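Local structure of endo-beta-mannanase (Opitutaceae bacterium TAV5, 7BOB) at residues A[4-9]-A[14-19]; A[94-99]-A[276-281]. The protein hydrolyses beta-1,4-mannosidic linkages as a homotrimeric exo-beta-1,4-mannosidase of glycosyl hydrolase family 5, active in the hindgut of a wood-feeding termite. All coordinates share one frame; numbering follows the deposited sequence.

Interaction 1. Residues A[4-9]-A[14-19]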
ATOM      1  N   ASP A   4      28.252 -28.259 -20.755  1.00 52.94           N
ATOM      2  CA  ASP A   4      28.364 -28.437 -22.201  1.00 59.48           C
ATOM      3  C   ASP A   4      27.362 -27.542 -22.946  1.00 62.06           C
ATOM      4  O   ASP A   4      26.548 -26.829 -22.345  1.00 59.73           O
ATOM      5  CB  ASP A   4      28.223 -29.918 -22.593  1.00 60.15           C
ATOM      6  CG  ASP A   4      26.802 -30.489 -22.420  1.00 63.17           C
ATOM      7  OD1 ASP A   4      25.796 -29.727 -22.433  1.00 60.86           O
ATOM      8  OD2 ASP A   4      26.706 -31.745 -22.293  1.00 61.05           O
ATOM      9  N   SER A   5      27.434 -27.598 -24.283  1.00 60.23           N
ATOM     10  CA  SER A   5      26.711 -26.681 -25.163  1.00 62.62           C
ATOM     11  C   SER A   5      25.199 -26.842 -25.093  1.00 61.10           C
ATOM     12  O   SER A   5      24.479 -25.906 -25.448  1.00 60.58           O
ATOM     13  CB  SER A   5      27.168 -26.885 -26.610  1.00 63.49           C
ATOM     14  OG  SER A   5      26.724 -28.146 -27.110  1.00 64.02           O
ATOM     15  N   SER A   6      24.707 -28.010 -24.687  1.00 60.19           N
ATOM     16  CA  SER A   6      23.286 -28.246 -24.477  1.00 58.94           C
ATOM     17  C   SER A   6      22.830 -27.956 -23.043  1.00 61.10           C
ATOM     18  O   SER A   6      21.710 -28.335 -22.680  1.00 61.98           O
ATOM     19  CB  SER A   6      22.940 -29.686 -24.851  1.00 57.84           C
ATOM     20  OG  SER A   6      23.622 -30.062 -26.029  1.00 61.60           O
ATOM     21  N   GLY A   7      23.671 -27.314 -22.226  1.00 57.53           N
ATOM     22  CA  GLY A   7      23.301 -26.942 -20.874  1.00 53.90           C
ATOM     23  C   GLY A   7      23.450 -28.005 -19.803  1.00 60.22           C
ATOM     24  O   GLY A   7      22.831 -27.876 -18.740  1.00 55.14           O
ATOM     25  N   TYR A   8      24.264 -29.039 -20.024  1.00 56.31           N
ATOM     26  CA  TYR A   8      24.363 -30.149 -19.083  1.00 58.95           C
ATOM     27  C   TYR A   8      25.716 -30.162 -18.375  1.00 57.87           C
ATOM     28  O   TYR A   8      26.727 -29.695 -18.912  1.00 56.52           O
ATOM     29  CB  TYR A   8      24.122 -31.492 -19.787  1.00 59.15           C
ATOM     30  CG  TYR A   8      22.670 -31.658 -20.166  1.00 65.18           C
ATOM     31  CD1 TYR A   8      22.197 -31.250 -21.418  1.00 64.20           C
ATOM     32  CD2 TYR A   8      21.763 -32.183 -19.261  1.00 65.40           C
ATOM     33  CE1 TYR A   8      20.858 -31.376 -21.751  1.00 66.95           C
ATOM     34  CE2 TYR A   8      20.420 -32.317 -19.589  1.00 70.45           C
ATOM     35  CZ  TYR A   8      19.969 -31.911 -20.829  1.00 73.04           C
ATOM     36  OH  TYR A   8      18.625 -32.041 -21.123  1.00 74.53           O
ATOM     37  N   PHE A   9      25.699 -30.669 -17.140  1.00 51.33           N
ATOM     38  CA  PHE A   9      26.918 -30.886 -16.374  1.00 56.28           C
ATOM     39  C   PHE A   9      27.834 -31.915 -17.043  1.00 59.78           C
ATOM     40  O   PHE A   9      27.384 -32.940 -17.565  1.00 58.48           O
ATOM     41  CB  PHE A   9      26.559 -31.382 -14.978  1.00 54.32           C
ATOM     42  CG  PHE A   9      26.080 -30.306 -14.063  1.00 54.91           C
ATOM     43  CD1 PHE A   9      24.737 -29.976 -14.013  1.00 52.54           C
ATOM     44  CD2 PHE A   9      26.975 -29.616 -13.259  1.00 52.86           C
ATOM     45  CE1 PHE A   9      24.299 -28.984 -13.168  1.00 53.91           C
ATOM     46  CE2 PHE A   9      26.550 -28.626 -12.421  1.00 54.07           C
ATOM     47  CZ  PHE A   9      25.206 -28.306 -12.368  1.00 50.54           C
ATOM     48  N   GLY A  14      34.913 -35.300 -18.856  1.00 70.28           N
ATOM     49  CA  GLY A  14      34.100 -34.940 -20.000  1.00 68.81           C
ATOM     50  C   GLY A  14      32.871 -35.794 -20.255  1.00 66.69           C
ATOM     51  O   GLY A  14      32.166 -35.545 -21.246  1.00 70.01           O
ATOM     52  N   ALA A  15      32.591 -36.795 -19.421  1.00 61.17           N
ATOM     53  CA  ALA A  15      31.310 -37.485 -19.504  1.00 63.24           C
ATOM     54  C   ALA A  15      30.207 -36.635 -18.876  1.00 63.39           C
ATOM     55  O   ALA A  15      30.429 -35.873 -17.923  1.00 63.59           O
ATOM     56  CB  ALA A  15      31.363 -38.847 -18.807  1.00 57.26           C
ATOM     57  N   ARG A  16      29.006 -36.782 -19.409  1.00 64.04           N
ATOM     58  CA  ARG A  16      27.860 -36.048 -18.906  1.00 61.43           C
ATOM     59  C   ARG A  16      27.379 -36.672 -17.603  1.00 58.79           C
ATOM     60  O   ARG A  16      27.423 -37.892 -17.438  1.00 59.94           O
ATOM     61  CB  ARG A  16      26.735 -36.061 -19.951  1.00 62.41           C
ATOM     62  CG  ARG A  16      25.497 -35.274 -19.527  1.00 60.72           C
ATOM     63  CD  ARG A  16      24.417 -35.315 -20.573  1.00 65.56           C
ATOM     64  NE  ARG A  16      24.697 -34.362 -21.644  1.00 67.75           N
ATOM     65  CZ  ARG A  16      23.947 -34.227 -22.730  1.00 63.27           C
ATOM     66  NH1 ARG A  16      22.864 -34.985 -22.875  1.00 57.92           N
ATOM     67  NH2 ARG A  16      24.276 -33.329 -23.655  1.00 63.19           N
ATOM     68  N   PHE A  17      26.903 -35.842 -16.668  1.00 56.87           N
ATOM     69  CA  PHE A  17      26.144 -36.427 -15.572  1.00 57.01           C
ATOM     70  C   PHE A  17      24.986 -35.531 -15.153  1.00 53.35           C
ATOM     71  O   PHE A  17      24.999 -34.315 -15.335  1.00 49.08           O
ATOM     72  CB  PHE A  17      27.040 -36.799 -14.379  1.00 56.88           C
ATOM     73  CG  PHE A  17      27.383 -35.669 -13.487  1.00 61.02           C
ATOM     74  CD1 PHE A  17      26.724 -35.517 -12.275  1.00 61.71           C
ATOM     75  CD2 PHE A  17      28.382 -34.767 -13.837  1.00 63.16           C
ATOM     76  CE1 PHE A  17      27.036 -34.474 -11.424  1.00 59.91           C
ATOM     77  CE2 PHE A  17      28.718 -33.705 -12.987  1.00 63.50           C
ATOM     78  CZ  PHE A  17      28.047 -33.561 -11.777  1.00 63.99           C
ATOM     79  N   ILE A  18      23.955 -36.182 -14.638  1.00 50.84           N
ATOM     80  CA  ILE A  18      22.708 -35.582 -14.202  1.00 53.22           C
ATOM     81  C   ILE A  18      22.721 -35.589 -12.677  1.00 50.16           C
ATOM     82  O   ILE A  18      22.575 -36.655 -12.062  1.00 47.65           O
ATOM     83  CB  ILE A  18      21.488 -36.338 -14.745  1.00 53.85           C
ATOM     84  CG1 ILE A  18      21.592 -36.574 -16.264  1.00 56.90           C
ATOM     85  CG2 ILE A  18      20.225 -35.584 -14.393  1.00 48.84           C
ATOM     86  CD1 ILE A  18      21.608 -35.322 -17.114  1.00 57.19           C
ATOM     87  N   PRO A  19      22.909 -34.443 -12.030  1.00 49.42           N
ATOM     88  CA  PRO A  19      22.815 -34.414 -10.566  1.00 47.88           C
ATOM     89  C   PRO A  19      21.442 -34.902 -10.132  1.00 47.75           C
ATOM     90  O   PRO A  19      20.419 -34.460 -10.657  1.00 50.61           O
ATOM     91  CB  PRO A  19      23.040 -32.937 -10.228  1.00 45.84           C
ATOM     92  CG  PRO A  19      23.862 -32.414 -11.369  1.00 48.20           C
ATOM     93  CD  PRO A  19      23.356 -33.156 -12.591  1.00 48.71           C
TER
HETATM   94  O   HOH W   1      23.284 -32.172 -16.272  1.00 52.45           O
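R16 reaches back over Y8, laying its guanidinium nearly flat on the tyrosine ring, with the two planes 26° apart. The cation-pi contact is off-centre: CZ of R16 sits 4.2 Å from the centroid of the Y8 ring, displaced toward the CD1 side. The same group meets D4 at its edge, where NH2 of R16 donates to OD2 of D4 at 3.2 Å in a salt bridge, with a weak second bond from NE. The R16 side chain leaves its backbone extended and bends at chi3 (-80°), which carries the guanidinium over the ring. On the backbone, N of F17 donates to O of F9 at 3.1 Å, and one water bridges F9 N and F17 O. Beside this link, CB of F9 rests over the face of the F17 ring, while CG of P19 sits over a face of the F9 ring, 4.0 Å from its centroid. D4 opens a type I turn closed by G7 N on D4 O, and its OD1 accepts from Y8 N at 2.9 Å, holding the carboxylate in place. R10 adds a second salt bridge to D4 OD2. The segments run up to and on from the short strand 9-10, and the second leads into strand 20-23. Y8 and F9 lie on N312 at the start of strand 311-316, and P19 touches C149, which places the turn-back across the N-terminal end of the barrel.

Interaction 2. Residues A[94-99]-A[276-281]; sequences RPQPSL and PVLLQE
The strands holding Q96 and Q280 are not sheet neighbours: their CA atoms, the nearest pair across the two segments, stand 9.9 Å apart, so side chains alone span the gap. Q96 does so with a stretched chain, CG anti to the backbone N and no bend at chi2, and its amide meets that of Q280. NE2 of Q280 donates to OE1 of Q96 at 2.9 Å, and the bond is nearly straight, with 169° at the hydrogen. The acceptor lies in the plane of the Q280 amide; the donor stands 39° out of the Q96 carbonyl plane, and the two amides are turned 60° against each other. In the parallel (beta/alpha)8 barrel of family 5 these are the third and seventh strands, facing across the interior, so the glutamine pair crosses the barrel core. Its polar atoms are buried but have further partners: NE2 of Q96 donates to C149 O, NE2 of Q280 also to D152 OD1, and OE1 of Q280 is hydrogen-bonded to H240 NE2. L278 comes in from the direction opposite to Q96 and puts its CD2 methyl 3.4 Å from NE2 of Q96. Next to Q280, E281 makes a salt bridge to R58 and a hydrogen bond to Y242 OH; E281 near the end of strand seven and E156 just after strand four are consistent with the nucleophile and acid/base positions of family 5.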
ATOM      1  N   ARG A  94      28.647 -36.084  -4.937  1.00 50.91           N
ATOM      2  CA  ARG A  94      29.267 -34.793  -5.224  1.00 51.32           C
ATOM      3  C   ARG A  94      28.597 -33.719  -4.371  1.00 52.42           C
ATOM      4  O   ARG A  94      27.400 -33.446  -4.530  1.00 52.29           O
ATOM      5  CB  ARG A  94      29.170 -34.442  -6.717  1.00 53.28           C
ATOM      6  CG  ARG A  94      29.632 -35.566  -7.656  1.00 58.94           C
ATOM      7  CD  ARG A  94      29.719 -35.133  -9.130  1.00 60.93           C
ATOM      8  NE  ARG A  94      30.850 -34.236  -9.362  1.00 65.61           N
ATOM      9  CZ  ARG A  94      31.873 -34.495 -10.179  1.00 67.35           C
ATOM     10  NH1 ARG A  94      31.925 -35.640 -10.867  1.00 60.31           N
ATOM     11  NH2 ARG A  94      32.852 -33.594 -10.302  1.00 64.53           N
ATOM     12  N   PRO A  95      29.326 -33.103  -3.446  1.00 54.86           N
ATOM     13  CA  PRO A  95      28.712 -32.074  -2.597  1.00 49.29           C
ATOM     14  C   PRO A  95      28.410 -30.813  -3.391  1.00 49.97           C
ATOM     15  O   PRO A  95      29.183 -30.391  -4.252  1.00 50.02           O
ATOM     16  CB  PRO A  95      29.776 -31.816  -1.523  1.00 49.05           C
ATOM     17  CG  PRO A  95      31.072 -32.261  -2.157  1.00 55.49           C
ATOM     18  CD  PRO A  95      30.725 -33.389  -3.077  1.00 48.23           C
ATOM     19  N   GLN A  96      27.270 -30.200  -3.099  1.00 44.72           N
ATOM     20  CA  GLN A  96      26.957 -28.888  -3.657  1.00 48.90           C
ATOM     21  C   GLN A  96      26.839 -27.956  -2.465  1.00 49.13           C
ATOM     22  O   GLN A  96      25.760 -27.829  -1.871  1.00 46.69           O
ATOM     23  CB  GLN A  96      25.688 -28.899  -4.511  1.00 45.98           C
ATOM     24  CG  GLN A  96      25.453 -27.568  -5.207  1.00 46.94           C
ATOM     25  CD  GLN A  96      24.218 -27.580  -6.108  1.00 52.73           C
ATOM     26  OE1 GLN A  96      23.151 -27.110  -5.725  1.00 49.85           O
ATOM     27  NE2 GLN A  96      24.363 -28.143  -7.305  1.00 48.82           N
ATOM     28  N   PRO A  97      27.937 -27.327  -2.050  1.00 50.41           N
ATOM     29  CA  PRO A  97      27.909 -26.525  -0.823  1.00 49.42           C
ATOM     30  C   PRO A  97      27.355 -25.145  -1.108  1.00 48.42           C
ATOM     31  O   PRO A  97      27.669 -24.531  -2.130  1.00 51.87           O
ATOM     32  CB  PRO A  97      29.391 -26.463  -0.408  1.00 46.04           C
ATOM     33  CG  PRO A  97      30.124 -26.492  -1.713  1.00 48.41           C
ATOM     34  CD  PRO A  97      29.275 -27.347  -2.671  1.00 47.16           C
ATOM     35  N   SER A  98      26.523 -24.656  -0.193  1.00 49.95           N
ATOM     36  CA  SER A  98      25.849 -23.369  -0.347  1.00 48.24           C
ATOM     37  C   SER A  98      26.397 -22.426   0.710  1.00 46.41           C
ATOM     38  O   SER A  98      26.324 -22.736   1.904  1.00 50.14           O
ATOM     39  CB  SER A  98      24.334 -23.535  -0.218  1.00 47.54           C
ATOM     40  OG  SER A  98      23.639 -22.327  -0.483  1.00 53.02           O
ATOM     41  N   LEU A  99      26.943 -21.282   0.267  1.00 45.22           N
ATOM     42  CA  LEU A  99      27.762 -20.411   1.117  1.00 47.35           C
ATOM     43  C   LEU A  99      26.922 -19.431   1.931  1.00 51.79           C
ATOM     44  O   LEU A  99      26.985 -19.418   3.168  1.00 51.24           O
ATOM     45  CB  LEU A  99      28.775 -19.635   0.262  1.00 45.78           C
ATOM     46  CG  LEU A  99      29.688 -20.515  -0.611  1.00 56.82           C
ATOM     47  CD1 LEU A  99      30.904 -19.751  -1.130  1.00 58.44           C
ATOM     48  CD2 LEU A  99      30.141 -21.775   0.130  1.00 50.72           C
ATOM     49  N   PRO A 276      21.616 -22.533 -18.685  1.00 48.27           N
ATOM     50  CA  PRO A 276      21.331 -23.867 -18.148  1.00 50.84           C
ATOM     51  C   PRO A 276      20.697 -23.740 -16.771  1.00 48.57           C
ATOM     52  O   PRO A 276      20.964 -22.786 -16.025  1.00 43.61           O
ATOM     53  CB  PRO A 276      22.713 -24.540 -18.096  1.00 48.84           C
ATOM     54  CG  PRO A 276      23.705 -23.417 -18.084  1.00 51.67           C
ATOM     55  CD  PRO A 276      23.059 -22.242 -18.788  1.00 48.72           C
ATOM     56  N   VAL A 277      19.817 -24.685 -16.442  1.00 43.40           N
ATOM     57  CA  VAL A 277      19.012 -24.548 -15.235  1.00 47.10           C
ATOM     58  C   VAL A 277      18.939 -25.878 -14.502  1.00 46.87           C
ATOM     59  O   VAL A 277      18.592 -26.905 -15.091  1.00 49.05           O
ATOM     60  CB  VAL A 277      17.593 -23.994 -15.531  1.00 50.37           C
ATOM     61  CG1 VAL A 277      16.850 -24.892 -16.444  1.00 52.20           C
ATOM     62  CG2 VAL A 277      16.824 -23.870 -14.250  1.00 48.64           C
ATOM     63  N   LEU A 278      19.285 -25.841 -13.210  1.00 47.90           N
ATOM     64  CA  LEU A 278      19.206 -26.960 -12.288  1.00 45.10           C
ATOM     65  C   LEU A 278      17.931 -26.849 -11.464  1.00 47.59           C
ATOM     66  O   LEU A 278      17.678 -25.806 -10.847  1.00 43.75           O
ATOM     67  CB  LEU A 278      20.425 -26.962 -11.349  1.00 45.40           C
ATOM     68  CG  LEU A 278      20.421 -27.969 -10.200  1.00 45.97           C
ATOM     69  CD1 LEU A 278      20.401 -29.357 -10.820  1.00 45.53           C
ATOM     70  CD2 LEU A 278      21.646 -27.859  -9.268  1.00 45.19           C
ATOM     71  N   LEU A 279      17.142 -27.924 -11.426  1.00 47.48           N
ATOM     72  CA  LEU A 279      16.009 -27.977 -10.502  1.00 43.35           C
ATOM     73  C   LEU A 279      16.586 -28.253  -9.124  1.00 44.54           C
ATOM     74  O   LEU A 279      16.614 -29.389  -8.642  1.00 47.21           O
ATOM     75  CB  LEU A 279      14.995 -29.040 -10.909  1.00 45.85           C
ATOM     76  CG  LEU A 279      13.695 -29.027 -10.097  1.00 46.98           C
ATOM     77  CD1 LEU A 279      12.982 -27.697 -10.264  1.00 43.80           C
ATOM     78  CD2 LEU A 279      12.747 -30.190 -10.452  1.00 43.74           C
ATOM     79  N   GLN A 280      17.065 -27.180  -8.485  1.00 43.65           N
ATOM     80  CA  GLN A 280      17.886 -27.305  -7.283  1.00 42.81           C
ATOM     81  C   GLN A 280      17.083 -27.668  -6.044  1.00 46.41           C
ATOM     82  O   GLN A 280      17.661 -28.143  -5.052  1.00 42.47           O
ATOM     83  CB  GLN A 280      18.627 -26.002  -7.045  1.00 46.30           C
ATOM     84  CG  GLN A 280      19.713 -26.068  -5.980  1.00 45.99           C
ATOM     85  CD  GLN A 280      20.324 -24.723  -5.783  1.00 47.03           C
ATOM     86  OE1 GLN A 280      19.605 -23.725  -5.664  1.00 44.37           O
ATOM     87  NE2 GLN A 280      21.651 -24.666  -5.777  1.00 45.29           N
ATOM     88  N   GLU A 281      15.769 -27.457  -6.088  1.00 45.22           N
ATOM     89  CA  GLU A 281      14.860 -27.774  -4.994  1.00 46.02           C
ATOM     90  C   GLU A 281      13.511 -28.079  -5.614  1.00 47.47           C
ATOM     91  O   GLU A 281      12.974 -27.246  -6.351  1.00 46.38           O
ATOM     92  CB  GLU A 281      14.667 -26.606  -4.016  1.00 42.84           C
ATOM     93  CG  GLU A 281      15.753 -26.334  -3.012  1.00 47.40           C
ATOM     94  CD  GLU A 281      15.350 -25.170  -2.083  1.00 46.75           C
ATOM     95  OE1 GLU A 281      14.124 -24.916  -1.926  1.00 45.45           O
ATOM     96  OE2 GLU A 281      16.250 -24.492  -1.552  1.00 46.06           O
TER

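From the N terminus, interaction 1 comes first and closes a short turn-back: only residues 10-13 separate its segments, and the chain then enters strand 20-23, the first of the barrel. Interaction 2 opens later and closes a loop of 176 residues, from the third barrel strand to the seventh. The two therefore follow in series, neither nesting nor crossing. In space they meet directly, with centres about 14 Å apart: G7 O packs on P276 CB at 3.4 Å, and F17 CZ on R94 CD at 3.5 Å. The entry segment thus lies against the beginnings of both strands that interaction 2 joins across the barrel interior.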